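Local coordinates for chitin oligosaccahride binding protein NagB1 (Paenibacillus sp. FPU-7, PDB 7EHP) that binds the chitin oligosaccharides N,N'-diacetylchitobiose and N,N',N''-triacetylchitotriose and, as an extracellular solute-binding protein, probably hands them to a membrane importer, at residues H7-D12 with K19-I24; E227-F232 with S247-D252; R315-S320 with S329-V334; G321-M326 with E340-S345; T71-Y76 with Q102-D107. All blocks are in the same frame, centred on the assembly; numbering follows the deposited sequence.

How the contacts relate
Within contacts 1 to 4, contacts 2 and 3 each touch the other three, while the nearest atoms of contacts 1 and 4 are about 7 Å apart. From contact 1, Arg-11 NH1 reaches Gln-229 OE1 of contact 2 at 2.9 Å, and Asp-23 OD2 makes a salt bridge of 2.8 Å with Arg-315 NH2 of contact 3. Contacts 3 and 4 alternate along the chain, their centres about 10 Å apart. Ser-247 of contact 2 probably donates to the carbonyl of Ser-320 in contact 3. Contact 5 stands apart, about 31 Å from contact 2, centre to centre. The bound glycan touches Gln-9 of contact 1; the side chain of Glu-103 is about 6 Å from a bound N-acetylglucosamine.

Contact 1 of 5, residues H7-D12 with K19-I24; sequences HTQVRD and KMLEDI
Leu-21 meets His-7 and Gln-9 through a single methyl. Its CD1 lies 3.6 Å from His-7 CB and 3.7 Å from His-7 CG, leaning obliquely on the root of the imidazole. The same methyl comes within 4.0 Å of Gln-9 CG, where the two side chains run at about a right angle. Gln-9 bends at its second torsion (chi2 -44°), so its aliphatic part serves the leucine while the side chain also touches a bound N-acetylglucosamine. Behind this apolar shell is a polar one: Gln-9 N donates to His-7 ND1 over 2.9 Å, and the donor lies only 8° out of the ring plane, evidence that this bond helps set the ring's rotation. Gln-9 is also the centre of an inverse gamma turn, closed by a weak bond from Val-10 N to Thr-8 O. Replacing His-7 with an alanine would probably leave Gln-9 N without this acceptor and open a gap beside Leu-21, giving the ligand-touching turn more freedom. His-7 ends strand 3-7, which pairs in parallel with strands 37-41 and 64-68; helix 15-31 lies against the loop that follows, with Met-20 and Ile-24 directed to helices 310-320 and 294-307.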
# COMPACT_ATOMS: atom_id res chain seq x y z
N HIS A 7 6.12 11.98 -8.47
CA HIS A 7 5.51 11.56 -7.22
C HIS A 7 4.02 11.31 -7.46
O HIS A 7 3.46 11.71 -8.49
CB HIS A 7 5.68 12.64 -6.15
CG HIS A 7 4.91 13.89 -6.46
ND1 HIS A 7 3.59 14.05 -6.11
CD2 HIS A 7 5.26 14.99 -7.16
CE1 HIS A 7 3.16 15.22 -6.55
NE2 HIS A 7 4.16 15.81 -7.19
N THR A 8 3.37 10.70 -6.49
CA THR A 8 1.95 10.39 -6.61
C THR A 8 1.09 11.16 -5.61
O THR A 8 -0.07 10.79 -5.40
CB THR A 8 1.71 8.89 -6.45
OG1 THR A 8 2.11 8.48 -5.14
CG2 THR A 8 2.53 8.11 -7.47
N GLN A 9 1.63 12.21 -4.99
CA GLN A 9 0.90 12.92 -3.93
C GLN A 9 0.02 14.00 -4.56
O GLN A 9 0.30 15.19 -4.50
CB GLN A 9 1.87 13.50 -2.90
CG GLN A 9 2.82 12.49 -2.23
CD GLN A 9 2.11 11.20 -1.82
OE1 GLN A 9 1.09 11.23 -1.12
NE2 GLN A 9 2.66 10.07 -2.25
N VAL A 10 -1.06 13.55 -5.20
CA VAL A 10 -1.84 14.46 -6.05
C VAL A 10 -3.16 14.88 -5.43
O VAL A 10 -3.73 15.90 -5.87
CB VAL A 10 -2.08 13.85 -7.44
CG1 VAL A 10 -0.75 13.61 -8.15
CG2 VAL A 10 -2.92 12.54 -7.33
N ARG A 11 -3.67 14.16 -4.43
CA ARG A 11 -4.94 14.50 -3.80
C ARG A 11 -4.80 15.72 -2.90
O ARG A 11 -3.78 15.89 -2.23
CB ARG A 11 -5.44 13.30 -2.98
CG ARG A 11 -6.22 12.31 -3.81
CD ARG A 11 -6.74 11.14 -2.99
NE ARG A 11 -7.58 11.51 -1.85
CZ ARG A 11 -7.85 10.66 -0.85
NH1 ARG A 11 -7.34 9.43 -0.89
NH2 ARG A 11 -8.62 11.03 0.17
N ASP A 12 -5.84 16.57 -2.88
CA ASP A 12 -5.84 17.69 -1.94
C ASP A 12 -5.73 17.21 -0.50
O ASP A 12 -5.10 17.87 0.34
CB ASP A 12 -7.11 18.55 -2.07
CG ASP A 12 -7.26 19.21 -3.43
OD1 ASP A 12 -6.25 19.48 -4.13
OD2 ASP A 12 -8.43 19.45 -3.79
N LYS A 19 3.47 19.31 0.12
CA LYS A 19 4.19 20.45 0.67
C LYS A 19 5.56 20.03 1.20
O LYS A 19 6.54 20.77 1.05
CB LYS A 19 3.35 21.10 1.77
CG LYS A 19 4.01 22.30 2.44
CD LYS A 19 4.41 23.36 1.42
CE LYS A 19 4.58 24.72 2.10
NZ LYS A 19 5.83 24.73 2.90
N MET A 20 5.66 18.83 1.79
CA MET A 20 6.97 18.34 2.22
C MET A 20 7.88 18.10 1.02
O MET A 20 9.06 18.46 1.04
CB MET A 20 6.83 17.06 3.07
CG MET A 20 8.10 16.68 3.84
SD MET A 20 7.97 15.23 4.94
CE MET A 20 8.54 13.92 3.85
N LEU A 21 7.33 17.52 -0.05
CA LEU A 21 8.12 17.35 -1.28
C LEU A 21 8.60 18.70 -1.81
O LEU A 21 9.73 18.82 -2.27
CB LEU A 21 7.29 16.63 -2.35
CG LEU A 21 7.27 15.10 -2.20
CD1 LEU A 21 6.15 14.47 -3.03
CD2 LEU A 21 8.62 14.49 -2.56
N GLU A 22 7.74 19.73 -1.75
CA GLU A 22 8.14 21.05 -2.22
C GLU A 22 9.23 21.65 -1.33
O GLU A 22 10.12 22.36 -1.83
CB GLU A 22 6.93 21.98 -2.26
CG GLU A 22 5.91 21.59 -3.33
CD GLU A 22 4.56 22.26 -3.16
OE1 GLU A 22 4.44 23.12 -2.26
OE2 GLU A 22 3.63 21.92 -3.93
N ASP A 23 9.16 21.41 -0.01
CA ASP A 23 10.24 21.86 0.87
C ASP A 23 11.54 21.16 0.50
O ASP A 23 12.60 21.79 0.39
CB ASP A 23 9.90 21.59 2.34
CG ASP A 23 8.80 22.50 2.85
OD1 ASP A 23 8.36 23.38 2.09
OD2 ASP A 23 8.37 22.34 4.02
N ILE A 24 11.48 19.83 0.30
CA ILE A 24 12.66 19.08 -0.11
C ILE A 24 13.21 19.64 -1.42
O ILE A 24 14.43 19.79 -1.59
CB ILE A 24 12.34 17.57 -0.18
CG1 ILE A 24 12.09 17.00 1.22
CG2 ILE A 24 13.49 16.81 -0.86
CD1 ILE A 24 11.54 15.55 1.26

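Contact 2 of 5, residues E227-F232 with S247-D252; sequences EQQYAF and SAALVD
Helix 225-233 packs here on the loop that leaves strand 237-243, a helix-to-loop contact in which Gln-229 and Phe-232 meet Ala-249 and Leu-250. Residues 229 and 232 are three apart and so present neighbouring positions on one face of the helix. The nearest backbone approach is 7.0 Å, between Gln-229 CA and Leu-250 CA. From the loop, Leu-250 brings CD2 to 4.1 Å from Phe-232 CD2; this methyl sits at the edge of the ring and near its plane, and the side chains cross at roughly ninety degrees. Phe-232 holds CG opposite its backbone N (chi1 -179°), which turns the ring edge, at CD2, to the leucine methyl. The same methyl is 4.2 Å from Gln-229 O. Gln-229 itself is extended beyond CG, and its OE1 passes 3.5 Å from Ala-249 CB, a packing contact with no polar partner in the loop. Its amide is instead satisfied elsewhere: NE2 donates to Asp-242 OD2, while OE1 accepts from Arg-11. These two bonds give a buried carboxamide a definite orientation. Met-240 of strand 237-243 touches Gln-229, Phe-232 and Leu-250, and Phe-123 of strand 109-125 touches the last two, so helix and loop share one sheet surface beneath them.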
# COMPACT_ATOMS: atom_id res chain seq x y z
N GLU A 227 -13.36 7.85 -2.00
CA GLU A 227 -14.73 7.85 -1.51
C GLU A 227 -14.92 6.90 -0.33
O GLU A 227 -15.75 7.17 0.56
CB GLU A 227 -15.68 7.50 -2.66
CG GLU A 227 -15.67 8.62 -3.71
CD GLU A 227 -16.74 8.49 -4.77
OE1 GLU A 227 -17.93 8.67 -4.44
OE2 GLU A 227 -16.38 8.25 -5.94
N GLN A 228 -14.17 5.80 -0.27
CA GLN A 228 -14.26 4.97 0.93
C GLN A 228 -13.72 5.70 2.15
O GLN A 228 -14.25 5.54 3.26
CB GLN A 228 -13.54 3.64 0.69
CG GLN A 228 -12.03 3.61 0.87
CD GLN A 228 -11.53 2.18 1.01
OE1 GLN A 228 -12.10 1.26 0.41
NE2 GLN A 228 -10.46 1.99 1.78
N GLN A 229 -12.73 6.56 1.95
CA GLN A 229 -12.20 7.34 3.06
C GLN A 229 -13.16 8.44 3.46
O GLN A 229 -13.30 8.75 4.65
CB GLN A 229 -10.82 7.89 2.68
CG GLN A 229 -9.80 6.76 2.48
CD GLN A 229 -8.45 7.22 1.96
OE1 GLN A 229 -8.26 8.39 1.62
NE2 GLN A 229 -7.50 6.30 1.90
N TYR A 230 -13.86 9.04 2.49
CA TYR A 230 -14.92 9.97 2.85
C TYR A 230 -15.95 9.28 3.74
O TYR A 230 -16.28 9.78 4.82
CB TYR A 230 -15.60 10.53 1.60
CG TYR A 230 -14.74 11.24 0.58
CD1 TYR A 230 -13.53 11.85 0.91
CD2 TYR A 230 -15.18 11.32 -0.74
CE1 TYR A 230 -12.77 12.52 -0.09
CE2 TYR A 230 -14.44 11.97 -1.73
CZ TYR A 230 -13.25 12.56 -1.41
OH TYR A 230 -12.57 13.19 -2.42
N ALA A 231 -16.46 8.12 3.29
CA ALA A 231 -17.54 7.46 4.02
C ALA A 231 -17.13 7.16 5.44
O ALA A 231 -17.89 7.42 6.38
CB ALA A 231 -17.96 6.17 3.30
N PHE A 232 -15.92 6.63 5.63
CA PHE A 232 -15.45 6.32 6.97
C PHE A 232 -15.27 7.59 7.81
O PHE A 232 -15.73 7.66 8.95
CB PHE A 232 -14.15 5.53 6.91
CG PHE A 232 -13.63 5.15 8.25
CD1 PHE A 232 -14.33 4.25 9.05
CD2 PHE A 232 -12.45 5.71 8.74
CE1 PHE A 232 -13.87 3.90 10.31
CE2 PHE A 232 -11.98 5.38 9.99
CZ PHE A 232 -12.69 4.46 10.78
N SER A 247 -4.32 7.43 6.89
CA SER A 247 -4.49 8.42 7.94
C SER A 247 -4.11 9.82 7.48
O SER A 247 -4.58 10.80 8.08
CB SER A 247 -3.66 8.01 9.16
OG SER A 247 -2.28 8.14 8.86
N ALA A 248 -3.30 9.95 6.42
CA ALA A 248 -3.02 11.27 5.86
C ALA A 248 -4.28 11.97 5.38
O ALA A 248 -4.24 13.19 5.14
CB ALA A 248 -2.01 11.14 4.71
N ALA A 249 -5.40 11.24 5.27
CA ALA A 249 -6.66 11.78 4.77
C ALA A 249 -7.81 11.61 5.76
O ALA A 249 -8.97 11.76 5.37
CB ALA A 249 -7.02 11.13 3.44
N LEU A 250 -7.53 11.33 7.04
CA LEU A 250 -8.56 10.82 7.93
C LEU A 250 -8.90 11.72 9.10
O LEU A 250 -10.09 11.91 9.39
CB LEU A 250 -8.15 9.44 8.46
CG LEU A 250 -8.45 8.28 7.53
CD1 LEU A 250 -8.17 6.99 8.26
CD2 LEU A 250 -9.86 8.30 7.00
N VAL A 251 -7.91 12.26 9.83
CA VAL A 251 -8.16 12.59 11.23
C VAL A 251 -7.71 14.00 11.64
O VAL A 251 -7.00 14.18 12.64
CB VAL A 251 -7.52 11.49 12.11
CG1 VAL A 251 -5.99 11.38 11.89
CG2 VAL A 251 -7.87 11.66 13.56
N ASP A 252 -8.16 15.03 10.92
CA ASP A 252 -7.83 16.38 11.37
C ASP A 252 -8.80 17.40 10.79
O ASP A 252 -9.39 17.20 9.73
CB ASP A 252 -6.39 16.77 11.01
CG ASP A 252 -5.83 17.85 11.94
OD1 ASP A 252 -6.52 18.22 12.92
OD2 ASP A 252 -4.71 18.34 11.68

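Contact 3 of 5, residues R315-S320 with S329-V334; sequences RQLKES and SDLSGV
Leu-317, the residue that meets Leu-331 and Val-334, stands on a helix whose flat groups, the Arg-315 guanidinium and the Glu-319 carboxylate, engage each other. The guanidinium receives Glu-319 OE2 at its edge, in plane, while Arg-315 NE makes a weak bond of 3.1 Å to Glu-319 OE1, bent to 131° at the hydrogen. That geometry fits a salt bridge between residues one helical turn apart. The arginine has a second carboxylate partner in Asp-23 of helix 15-31, so it bridges its own helix and a neighbouring one.

The contact itself is wholly apolar and rests on Leu-317. Its first torsion is trans (chi1 172°), the side chain leans toward the loop, and Val-334 CG1 approaches its branch point, lying 4.1 Å from Leu-317 CG and equally 4.1 Å from Leu-317 CD2. The two side chains cross at about a right angle, and one valine methyl rests on the CG-CD2 side of the leucine. Leu-331 adds a looser touch, its CG 4.3 Å from Leu-317 CD2. Because Leu-331 is exposed and poorly ordered, less weight can be placed on its exact position. Leu-317 is buried, whereas both loop partners lie toward the surface.

Gly-333, between the two loop contacts, adopts positive phi (84°), a conformation that favours glycine. The arrangement is that of a surface loop, the connection from strand 323-324 to helix 336-344, folding back over the last turns of helix 310-320 and covering one of its apolar residues.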
# COMPACT_ATOMS: atom_id res chain seq x y z
N ARG A 315 8.59 14.23 10.58
CA ARG A 315 7.61 15.21 10.10
C ARG A 315 6.39 14.51 9.50
O ARG A 315 5.24 14.82 9.84
CB ARG A 315 8.27 16.14 9.09
CG ARG A 315 7.29 17.08 8.39
CD ARG A 315 8.01 18.22 7.67
NE ARG A 315 7.09 18.97 6.81
CZ ARG A 315 7.48 19.91 5.95
NH1 ARG A 315 8.77 20.23 5.85
NH2 ARG A 315 6.58 20.55 5.20
N GLN A 316 6.62 13.55 8.60
CA GLN A 316 5.50 12.90 7.93
C GLN A 316 4.74 12.01 8.90
O GLN A 316 3.54 11.78 8.73
CB GLN A 316 5.98 12.11 6.72
CG GLN A 316 6.89 10.94 7.09
CD GLN A 316 7.21 10.07 5.91
OE1 GLN A 316 7.16 10.52 4.76
NE2 GLN A 316 7.55 8.80 6.18
N LEU A 317 5.41 11.52 9.95
CA LEU A 317 4.71 10.77 10.99
C LEU A 317 3.79 11.69 11.78
O LEU A 317 2.60 11.39 11.97
CB LEU A 317 5.71 10.09 11.92
CG LEU A 317 5.07 9.43 13.14
CD1 LEU A 317 4.13 8.31 12.70
CD2 LEU A 317 6.12 8.90 14.11
N LYS A 318 4.32 12.83 12.23
CA LYS A 318 3.58 13.78 13.05
C LYS A 318 2.47 14.44 12.25
O LYS A 318 1.35 14.61 12.75
CB LYS A 318 4.55 14.82 13.60
CG LYS A 318 3.97 15.86 14.57
CD LYS A 318 4.97 17.01 14.74
CE LYS A 318 4.57 17.99 15.83
NZ LYS A 318 5.58 19.09 15.95
N GLU A 319 2.76 14.83 11.01
CA GLU A 319 1.82 15.60 10.19
C GLU A 319 0.72 14.73 9.59
O GLU A 319 -0.41 15.20 9.39
CB GLU A 319 2.57 16.30 9.07
CG GLU A 319 3.26 17.56 9.48
CD GLU A 319 3.90 18.25 8.30
OE1 GLU A 319 4.49 19.34 8.52
OE2 GLU A 319 3.81 17.70 7.17
N SER A 320 1.04 13.49 9.25
CA SER A 320 0.18 12.74 8.37
C SER A 320 0.05 11.27 8.77
O SER A 320 -0.68 10.55 8.10
CB SER A 320 0.70 12.84 6.93
OG SER A 320 0.49 14.14 6.38
N SER A 329 15.03 7.99 16.66
CA SER A 329 15.53 8.20 18.02
C SER A 329 14.38 8.40 19.01
O SER A 329 14.41 7.84 20.11
CB SER A 329 16.46 9.42 18.08
OG SER A 329 17.70 9.20 17.41
N ASP A 330 13.37 9.18 18.62
CA ASP A 330 12.34 9.63 19.55
C ASP A 330 10.98 9.00 19.24
O ASP A 330 10.46 8.25 20.07
CB ASP A 330 12.27 11.17 19.51
CG ASP A 330 11.52 11.77 20.68
OD1 ASP A 330 10.56 11.13 21.16
OD2 ASP A 330 11.90 12.87 21.13
N LEU A 331 10.39 9.32 18.09
CA LEU A 331 9.16 8.68 17.60
C LEU A 331 7.99 8.77 18.60
O LEU A 331 6.95 8.14 18.41
CB LEU A 331 9.45 7.21 17.22
CG LEU A 331 8.40 6.24 16.67
CD1 LEU A 331 8.92 5.44 15.49
CD2 LEU A 331 7.92 5.28 17.76
N SER A 332 8.13 9.59 19.64
CA SER A 332 7.15 9.64 20.71
C SER A 332 6.14 10.76 20.50
O SER A 332 6.44 11.79 19.89
CB SER A 332 7.83 9.82 22.07
OG SER A 332 8.76 10.88 22.01
N GLY A 333 4.93 10.54 21.01
CA GLY A 333 3.87 11.53 20.98
C GLY A 333 3.09 11.55 19.68
O GLY A 333 3.43 12.31 18.78
N VAL A 334 2.05 10.71 19.58
CA VAL A 334 1.29 10.54 18.34
C VAL A 334 -0.14 10.11 18.66
O VAL A 334 -0.45 9.66 19.77
CB VAL A 334 1.92 9.50 17.39
CG1 VAL A 334 3.18 10.06 16.71
CG2 VAL A 334 2.20 8.21 18.15

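Contact 4 of 5, residues G321-M326 with E340-S345; sequences GILPAM and EMIQAS
The short extended piece carrying Leu-323 runs past helix 336-344 with Leu-323 CA and Ile-342 CA 8.2 Å apart, far enough that side chains alone bridge the gap. Leu-323 points toward the helix and divides its two methyls between successive residues. CD2 lies 4.0 Å from Ile-342 CD1, and CD1 lies 4.3 Å from Met-341 CB. Against Ile-342 the chains slide past one another in opposite directions, touching through one methyl each. The isoleucine folds back through its second torsion (chi2 -53°), which carries CD1 to the leucine. Met-341 contributes its CB here, its longer arm continuing to Phe-123, Phe-264 and Ser-244. Ser-345 OG donates to Ile-342 O over 2.9 Å, with the donor tilted 19° from the carbonyl plane; this fastens the chain beside the isoleucine. Gly-321, with positive phi (81°), is the turning point from helix 310-320 into the extended piece. Strand 323-324, weakly bonded, pairs antiparallel with strand 109-125 through Leu-323 and Tyr-117, while strand 262-265 touches Met-341 and Ala-344 through Phe-264. Leu-323 thus fills the space between an edge piece of the sheet and the helix.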
# COMPACT_ATOMS: atom_id res chain seq x y z
N GLY A 321 0.72 10.83 9.83
CA GLY A 321 0.56 9.47 10.33
C GLY A 321 1.36 8.42 9.59
O GLY A 321 1.20 7.22 9.87
N ILE A 322 2.23 8.82 8.66
CA ILE A 322 2.97 7.83 7.89
C ILE A 322 4.07 7.21 8.74
O ILE A 322 4.94 7.91 9.27
CB ILE A 322 3.52 8.44 6.59
CG1 ILE A 322 2.35 8.74 5.64
CG2 ILE A 322 4.47 7.50 5.91
CD1 ILE A 322 1.77 10.01 5.78
N LEU A 323 4.03 5.89 8.85
CA LEU A 323 4.95 5.16 9.72
C LEU A 323 6.36 5.13 9.12
O LEU A 323 6.53 4.93 7.91
CB LEU A 323 4.43 3.74 9.95
CG LEU A 323 3.00 3.72 10.48
CD1 LEU A 323 2.46 2.30 10.56
CD2 LEU A 323 2.89 4.41 11.84
N PRO A 324 7.39 5.31 9.94
CA PRO A 324 8.74 5.49 9.40
C PRO A 324 9.28 4.22 8.78
O PRO A 324 9.05 3.11 9.28
CB PRO A 324 9.56 5.89 10.64
CG PRO A 324 8.83 5.25 11.77
CD PRO A 324 7.37 5.45 11.41
N ALA A 325 10.03 4.39 7.70
CA ALA A 325 10.80 3.28 7.15
C ALA A 325 12.19 3.17 7.76
O ALA A 325 12.82 2.12 7.60
CB ALA A 325 10.91 3.42 5.62
N MET A 326 12.68 4.20 8.45
CA MET A 326 14.02 4.17 9.05
C MET A 326 13.96 4.07 10.57
O MET A 326 12.90 4.22 11.19
CB MET A 326 14.85 5.40 8.62
CG MET A 326 14.66 5.83 7.15
SD MET A 326 15.38 7.43 6.69
CE MET A 326 17.10 7.03 6.53
N GLU A 340 -2.02 2.21 17.90
CA GLU A 340 -2.75 0.99 17.58
C GLU A 340 -2.20 0.32 16.32
O GLU A 340 -2.18 -0.91 16.24
CB GLU A 340 -4.24 1.31 17.45
CG GLU A 340 -4.89 1.63 18.79
CD GLU A 340 -6.37 1.96 18.68
OE1 GLU A 340 -7.01 1.58 17.68
OE2 GLU A 340 -6.91 2.59 19.62
N MET A 341 -1.71 1.11 15.36
CA MET A 341 -1.07 0.53 14.18
C MET A 341 0.30 -0.05 14.49
O MET A 341 0.66 -1.11 13.97
CB MET A 341 -0.94 1.57 13.08
CG MET A 341 -2.21 1.86 12.36
SD MET A 341 -1.94 3.32 11.33
CE MET A 341 -3.27 3.08 10.26
N ILE A 342 1.12 0.66 15.28
CA ILE A 342 2.42 0.12 15.68
C ILE A 342 2.23 -1.12 16.53
O ILE A 342 2.93 -2.13 16.36
CB ILE A 342 3.24 1.20 16.43
CG1 ILE A 342 3.71 2.27 15.46
CG2 ILE A 342 4.44 0.56 17.13
CD1 ILE A 342 4.46 1.70 14.26
N GLN A 343 1.27 -1.07 17.46
CA GLN A 343 0.82 -2.23 18.21
C GLN A 343 0.50 -3.40 17.27
O GLN A 343 1.05 -4.49 17.41
CB GLN A 343 -0.40 -1.80 19.02
CG GLN A 343 -1.09 -2.82 19.89
CD GLN A 343 -2.34 -2.22 20.54
OE1 GLN A 343 -2.69 -1.05 20.30
NE2 GLN A 343 -3.02 -3.00 21.36
N ALA A 344 -0.38 -3.17 16.29
CA ALA A 344 -0.79 -4.24 15.40
C ALA A 344 0.33 -4.70 14.48
O ALA A 344 0.24 -5.80 13.92
CB ALA A 344 -2.00 -3.82 14.55
N SER A 345 1.38 -3.90 14.30
CA SER A 345 2.49 -4.28 13.44
C SER A 345 3.46 -5.22 14.12
O SER A 345 4.39 -5.71 13.47
CB SER A 345 3.26 -3.05 12.96
OG SER A 345 4.28 -2.73 13.88

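Contact 5 of 5, residues T71-Y76 with Q102-D107; sequences TDTAKY and QEFTVD
Thr-73, near the start of helix 71-78, faces the 3-10 turn at Glu-103 and Phe-104 and can be followed outward from CB. That atom is 4.2 Å from Glu-103 O, an approach by the root of the side chain to a carbonyl. One branch, CG2, leaves across that line and is no nearer, 4.4 Å from Glu-103 O. The other branch, OG1, comes to 3.7 Å from Phe-104 CD1 and 3.8 Å from Phe-104 CE1, meeting the phenyl ring obliquely. These are packing distances; the hydroxyl's polar partner is Phe-68 O, at the end of strand 64-68. The first torsion sets OG1 anti to the carbonyl carbon (chi1 -71°), beside the backbone N, which puts the hydroxyl by the Phe-104 ring. Such a helix following directly on a parallel strand is the beta-alpha connection of the alpha/beta lobes in periplasmic-type binding proteins, and here its first turn packs against the short 3-10 turn that precedes strand 105-106. Phe-104 sets off away from the helix, yet its ring swings back to the threonine and also touches Leu-67 and Pro-114. Further along, Val-106 CG2 lies 4.4 Å from Ala-74 CA, a contact made to the backbone carbon next to the small alanine side chain. The ring-bearing turn is tied in by backbone bonds from Glu-103 to Gly-70 and from Phe-104 to Tyr-111 on strand 109-125.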
# COMPACT_ATOMS: atom_id res chain seq x y z
N THR A 71 8.40 -6.91 -7.56
CA THR A 71 8.25 -7.16 -8.99
C THR A 71 8.66 -5.98 -9.85
O THR A 71 9.36 -6.14 -10.86
CB THR A 71 6.80 -7.55 -9.28
OG1 THR A 71 6.54 -8.83 -8.71
CG2 THR A 71 6.53 -7.58 -10.76
N ASP A 72 8.20 -4.78 -9.50
CA ASP A 72 8.49 -3.61 -10.33
C ASP A 72 9.98 -3.30 -10.34
O ASP A 72 10.58 -3.12 -11.42
CB ASP A 72 7.71 -2.39 -9.83
CG ASP A 72 6.22 -2.47 -10.11
OD1 ASP A 72 5.78 -3.33 -10.91
OD2 ASP A 72 5.50 -1.62 -9.53
N THR A 73 10.60 -3.22 -9.16
CA THR A 73 12.03 -2.92 -9.08
C THR A 73 12.84 -3.99 -9.80
O THR A 73 13.74 -3.68 -10.59
CB THR A 73 12.46 -2.80 -7.62
OG1 THR A 73 11.92 -1.60 -7.05
CG2 THR A 73 13.99 -2.76 -7.51
N ALA A 74 12.52 -5.27 -9.54
CA ALA A 74 13.22 -6.38 -10.19
C ALA A 74 13.16 -6.26 -11.71
O ALA A 74 14.15 -6.55 -12.40
CB ALA A 74 12.63 -7.71 -9.73
N LYS A 75 12.01 -5.85 -12.25
CA LYS A 75 11.87 -5.70 -13.69
C LYS A 75 12.75 -4.58 -14.22
O LYS A 75 13.34 -4.70 -15.30
CB LYS A 75 10.40 -5.44 -14.04
CG LYS A 75 10.11 -5.28 -15.52
CD LYS A 75 8.67 -4.83 -15.74
CE LYS A 75 8.23 -4.96 -17.19
NZ LYS A 75 6.82 -4.50 -17.37
N TYR A 76 12.83 -3.46 -13.50
CA TYR A 76 13.58 -2.33 -14.04
C TYR A 76 15.07 -2.49 -13.78
O TYR A 76 15.89 -2.04 -14.59
CB TYR A 76 13.06 -1.01 -13.45
CG TYR A 76 11.57 -0.82 -13.63
CD1 TYR A 76 10.91 -1.29 -14.77
CD2 TYR A 76 10.81 -0.19 -12.64
CE1 TYR A 76 9.53 -1.12 -14.92
CE2 TYR A 76 9.44 -0.02 -12.79
CZ TYR A 76 8.80 -0.48 -13.92
OH TYR A 76 7.44 -0.30 -14.04
N GLN A 102 14.78 -5.17 1.66
CA GLN A 102 14.75 -6.43 0.91
C GLN A 102 13.97 -6.30 -0.40
O GLN A 102 14.38 -6.86 -1.42
CB GLN A 102 14.16 -7.54 1.78
CG GLN A 102 15.11 -8.06 2.87
CD GLN A 102 14.38 -8.84 3.97
OE1 GLN A 102 13.39 -9.53 3.72
NE2 GLN A 102 14.88 -8.73 5.20
N GLU A 103 12.84 -5.57 -0.39
CA GLU A 103 12.09 -5.37 -1.63
C GLU A 103 12.89 -4.62 -2.68
O GLU A 103 12.59 -4.73 -3.88
CB GLU A 103 10.77 -4.63 -1.35
CG GLU A 103 9.79 -5.41 -0.48
CD GLU A 103 8.32 -5.07 -0.79
OE1 GLU A 103 8.03 -4.64 -1.92
OE2 GLU A 103 7.47 -5.25 0.11
N PHE A 104 13.90 -3.86 -2.26
CA PHE A 104 14.70 -3.08 -3.19
C PHE A 104 16.09 -3.67 -3.44
O PHE A 104 16.88 -3.08 -4.18
CB PHE A 104 14.82 -1.64 -2.69
CG PHE A 104 13.50 -0.90 -2.66
CD1 PHE A 104 13.02 -0.26 -3.80
CD2 PHE A 104 12.73 -0.87 -1.50
CE1 PHE A 104 11.81 0.40 -3.78
CE2 PHE A 104 11.53 -0.20 -1.48
CZ PHE A 104 11.06 0.43 -2.63
N THR A 105 16.39 -4.82 -2.85
CA THR A 105 17.68 -5.48 -3.01
C THR A 105 17.59 -6.58 -4.06
O THR A 105 16.76 -7.49 -3.94
CB THR A 105 18.16 -6.07 -1.67
OG1 THR A 105 18.06 -5.08 -0.65
CG2 THR A 105 19.61 -6.53 -1.78
N VAL A 106 18.43 -6.49 -5.09
CA VAL A 106 18.56 -7.52 -6.13
C VAL A 106 20.02 -7.97 -6.14
O VAL A 106 20.92 -7.16 -6.43
CB VAL A 106 18.13 -7.00 -7.51
CG1 VAL A 106 18.25 -8.09 -8.56
CG2 VAL A 106 16.70 -6.45 -7.47
N ASP A 107 20.25 -9.24 -5.82
CA ASP A 107 21.60 -9.81 -5.75
C ASP A 107 22.50 -8.95 -4.88
O ASP A 107 23.57 -8.48 -5.30
CB ASP A 107 22.20 -9.99 -7.14
CG ASP A 107 21.33 -10.82 -8.06
OD1 ASP A 107 20.81 -11.86 -7.61
OD2 ASP A 107 21.18 -10.42 -9.23